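Local coordinates for ganglioside-induced differentiation-associated protein 2 (Homo sapiens, PDB 4UML) that is of incompletely defined function but carries this macro domain, a fold that in many relatives binds ADP-ribose, within a longer protein linked to spinocerebellar ataxia, at residues S45-N50 with P221-R226; A182-L187 with Q217-L222. All blocks are in the same frame, centred on the assembly; numbering follows the deposited sequence.

Interaction 1. Residues S45-N50 with P221-R226; sequences SPFLYN and PLYFPR
Phe47 and Tyr223 meet because each ring stands anti to its own carbonyl carbon, chi1 -70° and -62°, which swings the two rings into the same seam although CB of Phe47 points toward the other segment and CB of Tyr223 away from it. The seam lies at the surface of the macro domain, an alpha/beta/alpha fold, where the irregular run 45-50 ahead of helix 51-54 passes the C-terminal end of the last helix, 210-223. The rings form an oblique pair, with planes at 57° and centroids 5.5 Å apart. Contact is made through one corner of each, Phe47 CE2 lying 3.5 Å from Tyr223 CD1. A flat, apolar ring suits Phe47 because it can lie between a neighbouring ring and a backbone carbonyl: its CD2 is 3.6 Å from Leu222 O, in the last turn of the helix.

Beside the rings, Leu222 has CG anti to its backbone N, and the CD1 branch ends against Ser45. That fit is snug, Ser45 CB being 3.4 Å from Leu222 CD1, so the small serine side chain suits the position. The Ser45 hydroxyl also receives a weak hydrogen bond from Phe47 N, two residues on, as in an ST turn.

Beyond the helix end, Pro225 turns its ring toward 45-50. Its CG comes within 3.3 Å of Phe47 O, while CD packs 4.1 Å from Phe47 CB; the compact ring offers apolar surface without a long, mobile chain. Arg191 of helix 179-197 ties the two runs together by donating hydrogen bonds to Leu48 O and Tyr223 O. Asn50 caps helix 51-54 through OD1 to Val53 N. Its own backbone N is joined to the other segment by a single water, which accepts from Asn50 N at 2.9 Å and donates to Pro225 O at 2.9 Å.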
loop_
_atom_site.group_PDB
_atom_site.type_symbol
_atom_site.label_atom_id
_atom_site.label_comp_id
_atom_site.label_asym_id
_atom_site.label_seq_id
_atom_site.Cartn_x
_atom_site.Cartn_y
_atom_site.Cartn_z
ATOM N N SER A 45 12.907 12.764 15.420
ATOM C CA SER A 45 12.563 11.319 15.276
ATOM C C SER A 45 13.661 10.383 15.765
ATOM O O SER A 45 14.826 10.760 15.798
ATOM C CB SER A 45 12.247 10.967 13.809
ATOM O OG SER A 45 13.361 10.408 13.120
ATOM N N PRO A 46 13.296 9.142 16.118
ATOM C CA PRO A 46 14.290 8.143 16.532
ATOM C C PRO A 46 15.022 7.501 15.362
ATOM O O PRO A 46 16.103 6.922 15.530
ATOM C CB PRO A 46 13.437 7.093 17.225
ATOM C CG PRO A 46 12.143 7.138 16.475
ATOM C CD PRO A 46 11.932 8.581 16.101
ATOM N N PHE A 47 14.427 7.593 14.178
ATOM C CA PHE A 47 14.996 6.987 12.993
ATOM C C PHE A 47 16.179 7.804 12.482
ATOM O O PHE A 47 16.148 9.019 12.487
ATOM C CB PHE A 47 13.911 6.822 11.913
ATOM C CG PHE A 47 12.897 5.776 12.263
ATOM C CD1 PHE A 47 13.133 4.441 11.949
ATOM C CD2 PHE A 47 11.767 6.110 12.973
ATOM C CE1 PHE A 47 12.222 3.463 12.300
ATOM C CE2 PHE A 47 10.852 5.133 13.350
ATOM C CZ PHE A 47 11.085 3.806 13.010
ATOM N N LEU A 48 17.220 7.106 12.061
ATOM C CA LEU A 48 18.399 7.734 11.486
ATOM C C LEU A 48 18.197 7.993 9.982
ATOM O O LEU A 48 17.587 7.186 9.256
ATOM C CB LEU A 48 19.636 6.837 11.710
ATOM C CG LEU A 48 19.872 6.279 13.135
ATOM C CD1 LEU A 48 21.052 5.307 13.159
ATOM C CD2 LEU A 48 20.040 7.403 14.172
ATOM N N TYR A 49 18.697 9.135 9.526
ATOM C CA TYR A 49 18.887 9.392 8.104
ATOM C C TYR A 49 19.395 8.138 7.392
ATOM O O TYR A 49 20.366 7.519 7.829
ATOM C CB TYR A 49 19.920 10.502 7.901
ATOM C CG TYR A 49 20.262 10.712 6.454
ATOM C CD1 TYR A 49 19.375 11.364 5.625
ATOM C CD2 TYR A 49 21.465 10.241 5.908
ATOM C CE1 TYR A 49 19.663 11.564 4.287
ATOM C CE2 TYR A 49 21.761 10.434 4.564
ATOM C CZ TYR A 49 20.845 11.104 3.760
ATOM O OH TYR A 49 21.046 11.337 2.425
ATOM N N ASN A 50 18.737 7.754 6.304
ATOM C CA ASN A 50 19.209 6.613 5.511
ATOM C C ASN A 50 18.885 6.881 4.045
ATOM O O ASN A 50 17.744 6.704 3.605
ATOM C CB ASN A 50 18.582 5.322 6.027
ATOM C CG ASN A 50 18.978 4.109 5.215
ATOM O OD1 ASN A 50 19.321 4.210 4.041
ATOM N ND2 ASN A 50 18.889 2.952 5.827
ATOM N N PRO A 221 8.628 12.760 7.246
ATOM C CA PRO A 221 9.883 13.172 7.886
ATOM C C PRO A 221 10.248 12.429 9.175
ATOM O O PRO A 221 11.422 12.290 9.465
ATOM C CB PRO A 221 9.653 14.665 8.185
ATOM C CG PRO A 221 8.587 15.100 7.253
ATOM C CD PRO A 221 7.696 13.894 7.086
ATOM N N LEU A 222 9.260 11.943 9.931
ATOM C CA LEU A 222 9.511 11.228 11.186
ATOM C C LEU A 222 10.057 9.812 10.965
ATOM O O LEU A 222 10.930 9.334 11.718
ATOM C CB LEU A 222 8.214 11.235 12.003
ATOM C CG LEU A 222 7.928 10.380 13.240
ATOM C CD1 LEU A 222 8.899 10.627 14.392
ATOM C CD2 LEU A 222 6.493 10.677 13.696
ATOM N N TYR A 223 9.558 9.131 9.929
ATOM C CA TYR A 223 10.012 7.783 9.606
ATOM C C TYR A 223 11.119 7.763 8.570
ATOM O O TYR A 223 11.887 6.817 8.523
ATOM C CB TYR A 223 8.816 6.917 9.166
ATOM C CG TYR A 223 7.859 6.833 10.307
ATOM C CD1 TYR A 223 8.140 6.025 11.381
ATOM C CD2 TYR A 223 6.739 7.648 10.370
ATOM C CE1 TYR A 223 7.308 5.977 12.464
ATOM C CE2 TYR A 223 5.896 7.599 11.456
ATOM C CZ TYR A 223 6.195 6.762 12.496
ATOM O OH TYR A 223 5.382 6.711 13.594
ATOM N N PHE A 224 11.228 8.835 7.785
ATOM C CA PHE A 224 12.227 8.915 6.725
ATOM C C PHE A 224 12.911 10.296 6.770
ATOM O O PHE A 224 12.756 11.102 5.849
ATOM C CB PHE A 224 11.565 8.653 5.360
ATOM C CG PHE A 224 10.937 7.273 5.240
ATOM C CD1 PHE A 224 11.678 6.181 4.813
ATOM C CD2 PHE A 224 9.598 7.078 5.554
ATOM C CE1 PHE A 224 11.100 4.913 4.706
ATOM C CE2 PHE A 224 9.017 5.816 5.446
ATOM C CZ PHE A 224 9.768 4.739 5.025
ATOM N N PRO A 225 13.631 10.587 7.878
ATOM C CA PRO A 225 14.336 11.883 7.962
ATOM C C PRO A 225 15.270 12.114 6.762
ATOM O O PRO A 225 15.984 11.197 6.344
ATOM C CB PRO A 225 15.144 11.760 9.261
ATOM C CG PRO A 225 15.247 10.307 9.544
ATOM C CD PRO A 225 13.979 9.700 9.004
ATOM N N ARG A 226 15.247 13.323 6.211
ATOM C CA ARG A 226 16.032 13.669 5.006
ATOM C C ARG A 226 17.460 14.214 5.282
ATOM O O ARG A 226 18.390 13.893 4.548
ATOM C CB ARG A 226 15.274 14.709 4.182
ATOM C CG ARG A 226 13.967 14.228 3.586
ATOM C CD ARG A 226 12.959 15.359 3.592
ATOM N NE ARG A 226 12.180 15.433 2.364
ATOM C CZ ARG A 226 11.352 16.435 2.073
ATOM N NH1 ARG A 226 11.189 17.441 2.926
ATOM N NH2 ARG A 226 10.677 16.429 0.929
HETATM O O HOH W 1 15.915 8.250 6.318
#

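Interaction 2. Residues A182-L187 with Q217-L222; sequences ATHIAL and QKLLPL
Leu219 sets its CD1 methyl squarely over the imidazole of His184, 3.7 Å from the ring centroid and only 10° off the ring normal, a CH-pi contact. The same methyl lies 3.7 Å from Thr183 CG2, which reaches it by standing anti to the Thr183 backbone N. Leu222 approaches the imidazole differently: Leu222 CD2 lies near the ring plane, 3.7 Å from His184 CE1. One turn along, Leu187 crosses Leu219 at about a right angle, its CD1 3.6 Å from Leu219 CB, and its other branch meets Leu220, CD2 to CD2 at 3.9 Å. Leucine suits this role because a forked side chain can meet two neighbours at once.

A second shell fixes these groups. Tyr223 OH hydrogen-bonds His184 ND1 and so holds the ring's rotation, Leu179 O is hydrogen-bonded to the Thr183 hydroxyl, and Leu220 also packs on Val57 and Leu59 of the edge strand. The axes of 182-187 and 217-222 approach to 10.0 Å and cross at -41°, typical of neighbouring helices on one face of a twisted sheet: here helix 179-197, the helix of the beta-alpha-beta crossover from strand 164-167 to strand 203-208, against the final helix of the macro fold.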
loop_
_atom_site.group_PDB
_atom_site.type_symbol
_atom_site.label_atom_id
_atom_site.label_comp_id
_atom_site.label_asym_id
_atom_site.label_seq_id
_atom_site.Cartn_x
_atom_site.Cartn_y
_atom_site.Cartn_z
ATOM N N ALA A 182 -3.342 5.439 11.792
ATOM C CA ALA A 182 -3.169 4.470 10.718
ATOM C C ALA A 182 -1.911 4.745 9.912
ATOM O O ALA A 182 -1.182 3.820 9.549
ATOM C CB ALA A 182 -4.361 4.490 9.782
ATOM N N THR A 183 -1.681 6.014 9.621
ATOM C CA THR A 183 -0.530 6.447 8.842
ATOM C C THR A 183 0.789 6.205 9.570
ATOM O O THR A 183 1.781 5.826 8.943
ATOM C CB THR A 183 -0.667 7.938 8.434
ATOM O OG1 THR A 183 -1.909 8.138 7.739
ATOM C CG2 THR A 183 0.435 8.324 7.536
ATOM N N HIS A 184 0.812 6.339 10.892
ATOM C CA HIS A 184 2.020 5.952 11.631
ATOM C C HIS A 184 2.352 4.502 11.425
ATOM O O HIS A 184 3.501 4.145 11.238
ATOM C CB HIS A 184 1.855 6.137 13.126
ATOM C CG HIS A 184 1.992 7.535 13.587
ATOM N ND1 HIS A 184 3.219 8.132 13.769
ATOM C CD2 HIS A 184 1.065 8.459 13.920
ATOM C CE1 HIS A 184 3.041 9.367 14.207
ATOM N NE2 HIS A 184 1.742 9.593 14.293
ATOM N N ILE A 185 1.331 3.651 11.476
ATOM C CA ILE A 185 1.544 2.212 11.296
ATOM C C ILE A 185 2.069 1.924 9.899
ATOM O O ILE A 185 3.048 1.199 9.732
ATOM C CB ILE A 185 0.248 1.419 11.604
ATOM C CG1 ILE A 185 -0.105 1.624 13.086
ATOM C CG2 ILE A 185 0.422 -0.042 11.257
ATOM C CD1 ILE A 185 -1.486 1.165 13.498
ATOM N N ALA A 186 1.438 2.511 8.890
ATOM C CA ALA A 186 1.844 2.282 7.513
ATOM C C ALA A 186 3.327 2.677 7.306
ATOM O O ALA A 186 4.133 1.876 6.814
ATOM C CB ALA A 186 0.951 3.072 6.565
ATOM N N LEU A 187 3.685 3.886 7.699
ATOM C CA LEU A 187 5.048 4.367 7.455
ATOM C C LEU A 187 6.087 3.634 8.288
ATOM O O LEU A 187 7.171 3.306 7.793
ATOM C CB LEU A 187 5.123 5.872 7.704
ATOM C CG LEU A 187 4.211 6.714 6.816
ATOM C CD1 LEU A 187 4.362 8.171 7.168
ATOM C CD2 LEU A 187 4.548 6.468 5.364
ATOM N N GLN A 217 2.391 13.795 4.337
ATOM C CA GLN A 217 3.440 14.834 4.258
ATOM C C GLN A 217 3.939 15.172 5.656
ATOM O O GLN A 217 5.146 15.239 5.894
ATOM C CB GLN A 217 2.898 16.087 3.552
ATOM C CG GLN A 217 2.537 15.811 2.102
ATOM C CD GLN A 217 1.831 16.966 1.415
ATOM O OE1 GLN A 217 1.021 17.675 2.004
ATOM N NE2 GLN A 217 2.112 17.131 0.134
ATOM N N LYS A 218 2.987 15.316 6.581
ATOM C CA LYS A 218 3.288 15.525 7.991
ATOM C C LYS A 218 4.185 14.447 8.607
ATOM O O LYS A 218 5.136 14.752 9.308
ATOM C CB LYS A 218 1.983 15.597 8.784
ATOM C CG LYS A 218 2.197 16.105 10.194
ATOM C CD LYS A 218 0.949 15.976 11.035
ATOM C CE LYS A 218 1.339 15.915 12.501
ATOM N NZ LYS A 218 0.151 16.140 13.360
ATOM N N LEU A 219 3.884 13.176 8.353
ATOM C CA LEU A 219 4.579 12.080 9.036
ATOM C C LEU A 219 5.805 11.491 8.345
ATOM O O LEU A 219 6.638 10.858 8.994
ATOM C CB LEU A 219 3.565 10.956 9.335
ATOM C CG LEU A 219 2.316 11.311 10.162
ATOM C CD1 LEU A 219 1.567 10.062 10.634
ATOM C CD2 LEU A 219 2.636 12.190 11.360
ATOM N N LEU A 220 5.924 11.644 7.030
ATOM C CA LEU A 220 7.078 11.108 6.309
ATOM C C LEU A 220 8.444 11.480 6.901
ATOM O O LEU A 220 9.318 10.614 7.086
ATOM C CB LEU A 220 7.002 11.514 4.820
ATOM C CG LEU A 220 6.198 10.534 3.955
ATOM C CD1 LEU A 220 5.900 11.142 2.593
ATOM C CD2 LEU A 220 6.926 9.197 3.815
ATOM N N PRO A 221 8.628 12.760 7.246
ATOM C CA PRO A 221 9.883 13.172 7.886
ATOM C C PRO A 221 10.248 12.429 9.175
ATOM O O PRO A 221 11.422 12.290 9.465
ATOM C CB PRO A 221 9.653 14.665 8.185
ATOM C CG PRO A 221 8.587 15.100 7.253
ATOM C CD PRO A 221 7.696 13.894 7.086
ATOM N N LEU A 222 9.260 11.943 9.931
ATOM C CA LEU A 222 9.511 11.228 11.186
ATOM C C LEU A 222 10.057 9.812 10.965
ATOM O O LEU A 222 10.930 9.334 11.718
ATOM C CB LEU A 222 8.214 11.235 12.003
ATOM C CG LEU A 222 7.928 10.380 13.240
ATOM C CD1 LEU A 222 8.899 10.627 14.392
ATOM C CD2 LEU A 222 6.493 10.677 13.696
#

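Overall arrangement
Both interactions use helix 210-223, and they share Pro221 and Leu222 at its kinked last turns. Interaction 2 is the buried one, joining that helix to helix 179-197 by leucine methyls and a histidine face. Interaction 1 lies at the surface, farther from the chain's centre, where the helix gives way to loop; prolines and backbone carbonyls enter there beside the aromatic pair. Neither pair of segments has a clear direct hydrogen bond, but interaction 1 adds a water bridge and Arg191. With centres about 11 Å apart, the two are continuous: Tyr223 and Phe224 of interaction 1 pack against Leu187 of interaction 2. Helix 179-197 serves both, through buried Leu187 and the partly exposed His184, with Arg191 nearer the surface.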